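Local coordinates for protein PKS (Streptomyces albus, PDB 4OQJ) that probably acts as a ketosynthase domain of a modular polyketide synthase, extending the acyl chain by carbon-carbon bond formation during assembly of the antibiotic oxazolomycin, at residues R108-C113 and V134-G139; T174-A177 and N181-G184; P300-Q305 and L344-N349. One frame throughout, in Å; residues are numbered along the deposited sequence.

Interaction 1 (R108-C113 and V134-G139)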
loop_
_atom_site.group_PDB
_atom_site.type_symbol
_atom_site.label_atom_id
_atom_site.label_comp_id
_atom_site.label_asym_id
_atom_site.label_seq_id
_atom_site.Cartn_x
_atom_site.Cartn_y
_atom_site.Cartn_z
ATOM N N ARG A 108 -5.880 9.425 -15.943
ATOM C CA ARG A 108 -6.230 10.802 -16.285
ATOM C C ARG A 108 -7.347 11.323 -15.406
ATOM O O ARG A 108 -7.273 12.433 -14.878
ATOM C CB ARG A 108 -6.657 10.912 -17.747
ATOM C CG ARG A 108 -5.497 10.821 -18.739
ATOM C CD ARG A 108 -6.016 10.969 -20.129
ATOM N NE ARG A 108 -6.099 9.734 -20.905
ATOM C CZ ARG A 108 -7.024 9.495 -21.834
ATOM N NH1 ARG A 108 -8.026 10.347 -22.039
ATOM N NH2 ARG A 108 -6.957 8.393 -22.564
ATOM N N GLN A 109 -8.391 10.522 -15.253
ATOM C CA GLN A 109 -9.516 10.926 -14.423
ATOM C C GLN A 109 -9.091 11.033 -12.955
ATOM O O GLN A 109 -9.560 11.922 -12.237
ATOM C CB GLN A 109 -10.672 9.942 -14.590
ATOM C CG GLN A 109 -11.331 10.041 -15.953
ATOM C CD GLN A 109 -12.138 11.306 -16.121
ATOM O OE1 GLN A 109 -12.909 11.675 -15.246
ATOM N NE2 GLN A 109 -11.960 11.980 -17.248
ATOM N N PHE A 110 -8.200 10.155 -12.498
ATOM C CA PHE A 110 -7.765 10.239 -11.102
ATOM C C PHE A 110 -6.971 11.524 -10.887
ATOM O O PHE A 110 -7.092 12.168 -9.855
ATOM C CB PHE A 110 -6.908 9.061 -10.644
ATOM C CG PHE A 110 -6.545 9.169 -9.196
ATOM C CD1 PHE A 110 -7.503 8.913 -8.215
ATOM C CD2 PHE A 110 -5.318 9.651 -8.810
ATOM C CE1 PHE A 110 -7.200 9.085 -6.877
ATOM C CE2 PHE A 110 -5.001 9.823 -7.471
ATOM C CZ PHE A 110 -5.934 9.534 -6.507
ATOM N N LEU A 111 -6.148 11.881 -11.869
ATOM C CA LEU A 111 -5.338 13.088 -11.792
ATOM C C LEU A 111 -6.219 14.333 -11.705
ATOM O O LEU A 111 -6.001 15.202 -10.862
ATOM C CB LEU A 111 -4.393 13.183 -13.002
ATOM C CG LEU A 111 -3.538 14.453 -13.124
ATOM C CD1 LEU A 111 -2.782 14.794 -11.807
ATOM C CD2 LEU A 111 -2.546 14.313 -14.262
ATOM N N GLU A 112 -7.236 14.427 -12.552
ATOM C CA GLU A 112 -8.111 15.602 -12.480
ATOM C C GLU A 112 -8.896 15.582 -11.172
ATOM O O GLU A 112 -9.095 16.624 -10.550
ATOM C CB GLU A 112 -9.060 15.662 -13.673
ATOM C CG GLU A 112 -8.402 16.136 -14.947
ATOM C CD GLU A 112 -9.398 16.379 -16.070
ATOM O OE1 GLU A 112 -10.610 16.141 -15.869
ATOM O OE2 GLU A 112 -8.978 16.818 -17.158
ATOM N N CYS A 113 -9.340 14.402 -10.748
ATOM C CA CYS A 113 -10.122 14.299 -9.503
ATOM C C CYS A 113 -9.295 14.705 -8.254
ATOM O O CYS A 113 -9.797 15.376 -7.348
ATOM C CB CYS A 113 -10.655 12.879 -9.329
ATOM S SG CYS A 113 -11.860 12.721 -7.976
ATOM N N VAL A 134 0.075 10.281 -1.137
ATOM C CA VAL A 134 -1.053 9.810 -1.919
ATOM C C VAL A 134 -1.072 8.292 -2.027
ATOM O O VAL A 134 -0.070 7.651 -2.412
ATOM C CB VAL A 134 -1.075 10.448 -3.352
ATOM C CG1 VAL A 134 0.240 10.265 -4.073
ATOM C CG2 VAL A 134 -2.242 9.888 -4.175
ATOM N N TYR A 135 -2.223 7.722 -1.677
ATOM C CA TYR A 135 -2.494 6.296 -1.800
ATOM C C TYR A 135 -3.689 6.098 -2.725
ATOM O O TYR A 135 -4.783 6.582 -2.460
ATOM C CB TYR A 135 -2.759 5.681 -0.421
ATOM C CG TYR A 135 -1.539 5.707 0.463
ATOM C CD1 TYR A 135 -1.214 6.824 1.231
ATOM C CD2 TYR A 135 -0.675 4.622 0.491
ATOM C CE1 TYR A 135 -0.055 6.829 2.029
ATOM C CE2 TYR A 135 0.454 4.623 1.270
ATOM C CZ TYR A 135 0.767 5.716 2.030
ATOM O OH TYR A 135 1.927 5.653 2.788
ATOM N N ALA A 136 -3.489 5.400 -3.829
ATOM C CA ALA A 136 -4.545 5.305 -4.830
ATOM C C ALA A 136 -4.434 4.027 -5.644
ATOM O O ALA A 136 -3.351 3.456 -5.767
ATOM C CB ALA A 136 -4.498 6.506 -5.745
ATOM N N GLY A 137 -5.558 3.580 -6.195
ATOM C CA GLY A 137 -5.568 2.390 -7.032
ATOM C C GLY A 137 -6.490 2.582 -8.220
ATOM O O GLY A 137 -7.448 3.334 -8.127
ATOM N N VAL A 138 -6.201 1.905 -9.329
ATOM C CA VAL A 138 -7.102 1.881 -10.464
ATOM C C VAL A 138 -7.458 0.450 -10.793
ATOM O O VAL A 138 -6.784 -0.502 -10.391
ATOM C CB VAL A 138 -6.496 2.575 -11.708
ATOM C CG1 VAL A 138 -6.242 4.066 -11.416
ATOM C CG2 VAL A 138 -5.215 1.893 -12.136
ATOM N N GLY A 139 -8.536 0.302 -11.539
ATOM C CA GLY A 139 -9.036 -1.007 -11.904
ATOM C C GLY A 139 -8.261 -1.608 -13.045
ATOM O O GLY A 139 -7.294 -1.033 -13.518
#
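The ring of Phe110 is the one flat group in this contact, and two residues of the strand meet it in different ways. CG2 of Val134 comes to its edge, near the ring plane, 4.3 Å from Phe110 CE2. The methyl group of Ala136 approaches obliquely and settles against the far end of the ring: CB lies 3.4 Å from Phe110 CZ, a tight carbon-carbon approach, and is only slightly farther from the two neighbouring atoms, 3.8 Å from CE2 and 3.9 Å from CE1. Helix 171-180 also packs on the ring, through Val172 and Thr176.

The ring gets there because its CG stands anti to the backbone N (chi1 -177°), which carries the phenyl group outward from helix 105-121 and spans the 8.6 Å between Phe110 CA and Ala136 CA. On strand 132-138, Val134 and Ala136 face the helix, whereas Tyr135 between them turns the other way, toward helix 195-209 and Leu202 of the second subunit. The arrangement is helix-on-sheet packing in the N-terminal half of the thiolase fold, where the central sheet has helices on both of its sides.

Polar groups of the same helix segment look in other directions; Glu112, for example, forms a salt bridge with Arg31. What meets between helix and strand is carbon alone, buried on both sides, with 135 Å² of surface removed in total. Such a contact has no directional bond to fix it, so any specificity probably comes from shape: a small methyl on the strand admits the end of a large ring, and the association is carried by van der Waals contact and exclusion of water.

Interaction 2 (T174-A177 and N181-G184)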
loop_
_atom_site.group_PDB
_atom_site.type_symbol
_atom_site.label_atom_id
_atom_site.label_comp_id
_atom_site.label_asym_id
_atom_site.label_seq_id
_atom_site.Cartn_x
_atom_site.Cartn_y
_atom_site.Cartn_z
ATOM N N THR A 174 2.132 7.928 -8.547
ATOM C CA THR A 174 3.322 8.723 -8.808
ATOM C C THR A 174 3.134 9.776 -9.923
ATOM O O THR A 174 3.724 10.844 -9.854
ATOM C CB THR A 174 4.511 7.828 -9.179
ATOM O OG1 THR A 174 4.190 7.066 -10.350
ATOM C CG2 THR A 174 4.853 6.909 -8.013
ATOM N N ARG A 175 2.338 9.475 -10.943
ATOM C CA ARG A 175 1.987 10.492 -11.942
ATOM C C ARG A 175 1.330 11.671 -11.255
ATOM O O ARG A 175 1.660 12.827 -11.538
ATOM C CB ARG A 175 1.045 9.944 -13.005
ATOM C CG ARG A 175 0.649 10.993 -14.066
ATOM C CD ARG A 175 -0.302 10.433 -15.096
ATOM N NE ARG A 175 -0.052 9.025 -15.279
ATOM C CZ ARG A 175 0.970 8.535 -15.965
ATOM N NH1 ARG A 175 1.144 7.228 -16.023
ATOM N NH2 ARG A 175 1.816 9.342 -16.583
ATOM N N THR A 176 0.428 11.375 -10.326
ATOM C CA THR A 176 -0.256 12.422 -9.585
ATOM C C THR A 176 0.738 13.194 -8.727
ATOM O O THR A 176 0.685 14.420 -8.676
ATOM C CB THR A 176 -1.393 11.829 -8.722
ATOM O OG1 THR A 176 -2.314 11.142 -9.585
ATOM C CG2 THR A 176 -2.139 12.900 -7.970
ATOM N N ALA A 177 1.655 12.488 -8.066
ATOM C CA ALA A 177 2.644 13.166 -7.219
ATOM C C ALA A 177 3.512 14.100 -8.066
ATOM O O ALA A 177 3.802 15.238 -7.672
ATOM C CB ALA A 177 3.495 12.159 -6.496
ATOM N N ASN A 181 2.785 17.923 -7.441
ATOM C CA ASN A 181 3.846 18.177 -6.436
ATOM C C ASN A 181 3.534 17.623 -5.043
ATOM O O ASN A 181 3.518 18.353 -4.051
ATOM C CB ASN A 181 4.172 19.668 -6.300
ATOM C CG ASN A 181 5.509 19.901 -5.588
ATOM O OD1 ASN A 181 6.478 19.179 -5.822
ATOM N ND2 ASN A 181 5.561 20.896 -4.708
ATOM N N LEU A 182 3.330 16.314 -4.966
ATOM C CA LEU A 182 3.086 15.637 -3.698
ATOM C C LEU A 182 4.385 14.928 -3.346
ATOM O O LEU A 182 4.844 14.078 -4.114
ATOM C CB LEU A 182 1.916 14.654 -3.822
ATOM C CG LEU A 182 0.669 15.184 -4.521
ATOM C CD1 LEU A 182 -0.441 14.162 -4.494
ATOM C CD2 LEU A 182 0.205 16.504 -3.890
ATOM N N CYS A 183 4.994 15.295 -2.218
ATOM C CA CYS A 183 6.312 14.792 -1.837
ATOM C C CYS A 183 6.275 13.773 -0.703
ATOM O O CYS A 183 7.322 13.289 -0.259
ATOM C CB CYS A 183 7.211 15.957 -1.443
ATOM S SG CYS A 183 7.417 17.120 -2.796
ATOM N N GLY A 184 5.079 13.462 -0.216
ATOM C CA GLY A 184 4.925 12.397 0.762
ATOM C C GLY A 184 4.983 11.048 0.058
ATOM O O GLY A 184 5.191 10.986 -1.157
#
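Two backbone N-H groups converge on the carbonyl of Ala177. The stronger bond comes from Leu182 N, 3.0 Å from Ala177 O; it lies in the carbonyl plane, on a lone pair, with an angle of 159° at the hydrogen. Asn181 N is as near, 2.9 Å from the same Ala177 O, but its N-H is bent well off line and the bond is weak. The oxygen is thus gripped from the turn chiefly by one donor.

Apolar contact runs alongside. Leu182 lays its CB 3.8 Å from Ala177 CA and 4.0 Å from Ala177 CB, so the side chain folds back over the helix it has just left. With CG beside its own backbone N (chi1 -46°), Leu182 sends CD1 on to Thr176, where it meets CG2 at 4.1 Å. The hydroxyl of Thr176 is engaged separately, bonding to Val172 O one turn back along the helix.

A third set of contacts ties the turn to its surroundings. The amide of Asn181 bonds to partners beyond the turn, ND2 to Pro125 O and OD1 to Ser292 N of the second subunit, and Ser292 belongs to a potassium site.

Asn181 takes positive phi (70°) as the first residue beyond helix 171-180. Together with the 6→1 bond from Leu182 N to Ala177 O and the apolar pair those residues make, this gives the helix end features consistent with a Schellman motif, turning the chain toward strand 186-190.

Interaction 3 (P300-Q305 and L344-N349)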
loop_
_atom_site.group_PDB
_atom_site.type_symbol
_atom_site.label_atom_id
_atom_site.label_comp_id
_atom_site.label_asym_id
_atom_site.label_seq_id
_atom_site.Cartn_x
_atom_site.Cartn_y
_atom_site.Cartn_z
ATOM N N PRO A 300 -17.701 -15.337 -0.023
ATOM C CA PRO A 300 -17.754 -14.379 1.085
ATOM C C PRO A 300 -17.358 -15.037 2.408
ATOM O O PRO A 300 -17.177 -16.253 2.451
ATOM C CB PRO A 300 -19.225 -13.939 1.107
ATOM C CG PRO A 300 -19.935 -14.781 0.068
ATOM C CD PRO A 300 -19.030 -15.905 -0.286
ATOM N N SER A 301 -17.216 -14.242 3.467
ATOM C CA SER A 301 -16.850 -14.775 4.779
ATOM C C SER A 301 -17.474 -13.956 5.914
ATOM O O SER A 301 -17.106 -12.784 6.134
ATOM C CB SER A 301 -15.318 -14.803 4.918
ATOM O OG SER A 301 -14.901 -15.133 6.241
ATOM N N VAL A 302 -18.409 -14.570 6.639
ATOM C CA VAL A 302 -19.047 -13.909 7.778
ATOM C C VAL A 302 -17.993 -13.486 8.791
ATOM O O VAL A 302 -18.004 -12.365 9.285
ATOM C CB VAL A 302 -20.072 -14.816 8.497
ATOM C CG1 VAL A 302 -20.786 -14.043 9.605
ATOM C CG2 VAL A 302 -21.098 -15.356 7.535
ATOM N N GLN A 303 -17.071 -14.392 9.089
ATOM C CA GLN A 303 -16.118 -14.134 10.163
ATOM C C GLN A 303 -15.141 -13.029 9.833
ATOM O O GLN A 303 -14.847 -12.202 10.696
ATOM C CB GLN A 303 -15.383 -15.420 10.524
ATOM C CG GLN A 303 -16.309 -16.430 11.188
ATOM C CD GLN A 303 -17.123 -15.815 12.342
ATOM O OE1 GLN A 303 -16.590 -15.069 13.168
ATOM N NE2 GLN A 303 -18.421 -16.114 12.380
ATOM N N GLY A 304 -14.658 -12.988 8.591
ATOM C CA GLY A 304 -13.744 -11.944 8.172
ATOM C C GLY A 304 -14.396 -10.576 8.256
ATOM O O GLY A 304 -13.802 -9.609 8.742
ATOM N N GLN A 305 -15.623 -10.486 7.767
ATOM C CA GLN A 305 -16.381 -9.236 7.829
ATOM C C GLN A 305 -16.664 -8.832 9.283
ATOM O O GLN A 305 -16.428 -7.688 9.681
ATOM C CB GLN A 305 -17.701 -9.361 7.072
ATOM C CG GLN A 305 -17.594 -9.532 5.563
ATOM C CD GLN A 305 -18.981 -9.619 4.913
ATOM O OE1 GLN A 305 -19.954 -9.085 5.437
ATOM N NE2 GLN A 305 -19.072 -10.311 3.792
ATOM N N LEU A 344 -22.482 -8.034 10.545
ATOM C CA LEU A 344 -22.742 -6.804 11.285
ATOM C C LEU A 344 -23.442 -7.073 12.621
ATOM O O LEU A 344 -23.085 -6.483 13.646
ATOM C CB LEU A 344 -23.598 -5.860 10.451
ATOM C CG LEU A 344 -22.890 -5.155 9.292
ATOM C CD1 LEU A 344 -23.939 -4.539 8.386
ATOM C CD2 LEU A 344 -21.911 -4.084 9.827
ATOM N N ASN A 345 -24.436 -7.953 12.603
ATOM C CA ASN A 345 -25.110 -8.368 13.842
ATOM C C ASN A 345 -24.080 -8.909 14.838
ATOM O O ASN A 345 -24.065 -8.526 16.004
ATOM C CB ASN A 345 -26.175 -9.441 13.577
ATOM C CG ASN A 345 -27.483 -8.875 13.026
ATOM O OD1 ASN A 345 -27.720 -7.670 13.045
ATOM N ND2 ASN A 345 -28.339 -9.763 12.527
ATOM N N GLN A 346 -23.214 -9.796 14.364
ATOM C CA GLN A 346 -22.231 -10.433 15.239
ATOM C C GLN A 346 -21.296 -9.370 15.816
ATOM O O GLN A 346 -21.045 -9.350 17.022
ATOM C CB GLN A 346 -21.431 -11.510 14.491
ATOM C CG GLN A 346 -20.314 -12.119 15.328
ATOM C CD GLN A 346 -19.513 -13.184 14.587
ATOM O OE1 GLN A 346 -20.077 -14.068 13.947
ATOM N NE2 GLN A 346 -18.190 -13.094 14.670
ATOM N N ALA A 347 -20.786 -8.478 14.969
ATOM C CA ALA A 347 -19.900 -7.428 15.452
ATOM C C ALA A 347 -20.618 -6.499 16.435
ATOM O O ALA A 347 -20.067 -6.156 17.482
ATOM C CB ALA A 347 -19.332 -6.625 14.281
ATOM N N PHE A 348 -21.840 -6.092 16.098
ATOM C CA PHE A 348 -22.542 -5.095 16.887
ATOM C C PHE A 348 -23.003 -5.663 18.233
ATOM O O PHE A 348 -23.020 -4.939 19.225
ATOM C CB PHE A 348 -23.737 -4.520 16.101
ATOM C CG PHE A 348 -23.372 -3.340 15.221
ATOM C CD1 PHE A 348 -22.411 -3.460 14.228
ATOM C CD2 PHE A 348 -23.994 -2.111 15.394
ATOM C CE1 PHE A 348 -22.072 -2.367 13.422
ATOM C CE2 PHE A 348 -23.666 -1.023 14.596
ATOM C CZ PHE A 348 -22.701 -1.151 13.608
ATOM N N ASN A 349 -23.336 -6.952 18.271
ATOM C CA ASN A 349 -23.864 -7.586 19.488
ATOM C C ASN A 349 -22.784 -8.228 20.355
ATOM O O ASN A 349 -23.093 -8.928 21.315
ATOM C CB ASN A 349 -24.895 -8.668 19.132
ATOM C CG ASN A 349 -26.173 -8.102 18.539
ATOM O OD1 ASN A 349 -26.596 -6.991 18.869
ATOM N ND2 ASN A 349 -26.806 -8.880 17.666
#
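Gln303 and Gln346 join helices 302-316 and 336-348 at the protein surface, in the C-terminal half of the thiolase fold, through a reciprocal amide-amide pair, in which each side chain both gives and accepts one hydrogen bond. Gln346 NE2 donates to Gln303 OE1 over 3.0 Å, almost straight at 175°. The return bond, from Gln303 NE2 to Gln346 OE1, is 3.1 Å long and more bent, at 150°, although its donor lies in the carbonyl plane on a lone pair of Gln346. The pair is slightly twisted, and the doubled bond couples the two amide orientations, since flipping one alone would set oxygen against oxygen and nitrogen against nitrogen.

The two chains reach the meeting point differently. Gln346 is extended, CG anti to the backbone N, and points straight across; Gln303 starts away from its partner and must bend back at chi2 (-50°).

Within segment 300-305, Ser301 N-caps helix 302-316, which begins right beside the pair: the hydroxyl oxygen OG of Ser301 accepts from Gly304 N at 3.2 Å.

Interactions 1 and 2 form one continuous core, their centres 11 Å apart: Phe110 CD2 lies 3.4 Å from Thr176 OG1, and Val134 CB 3.9 Å from Leu182 CD1. Helices 105-121 and 171-180 and strand 132-138 thereby pack as a unit in the N-terminal half of the fold, next to strand 186-190, which in ketosynthases generally leads to the nucleophilic cysteine. Interaction 3 stands apart in the C-terminal half, its centre 31 Å from that of interaction 1 and 37 Å from that of interaction 2. A bound potassium ion lies about 8 Å from the Asn181 side chain, and one lies about 13 Å from that of Gln303.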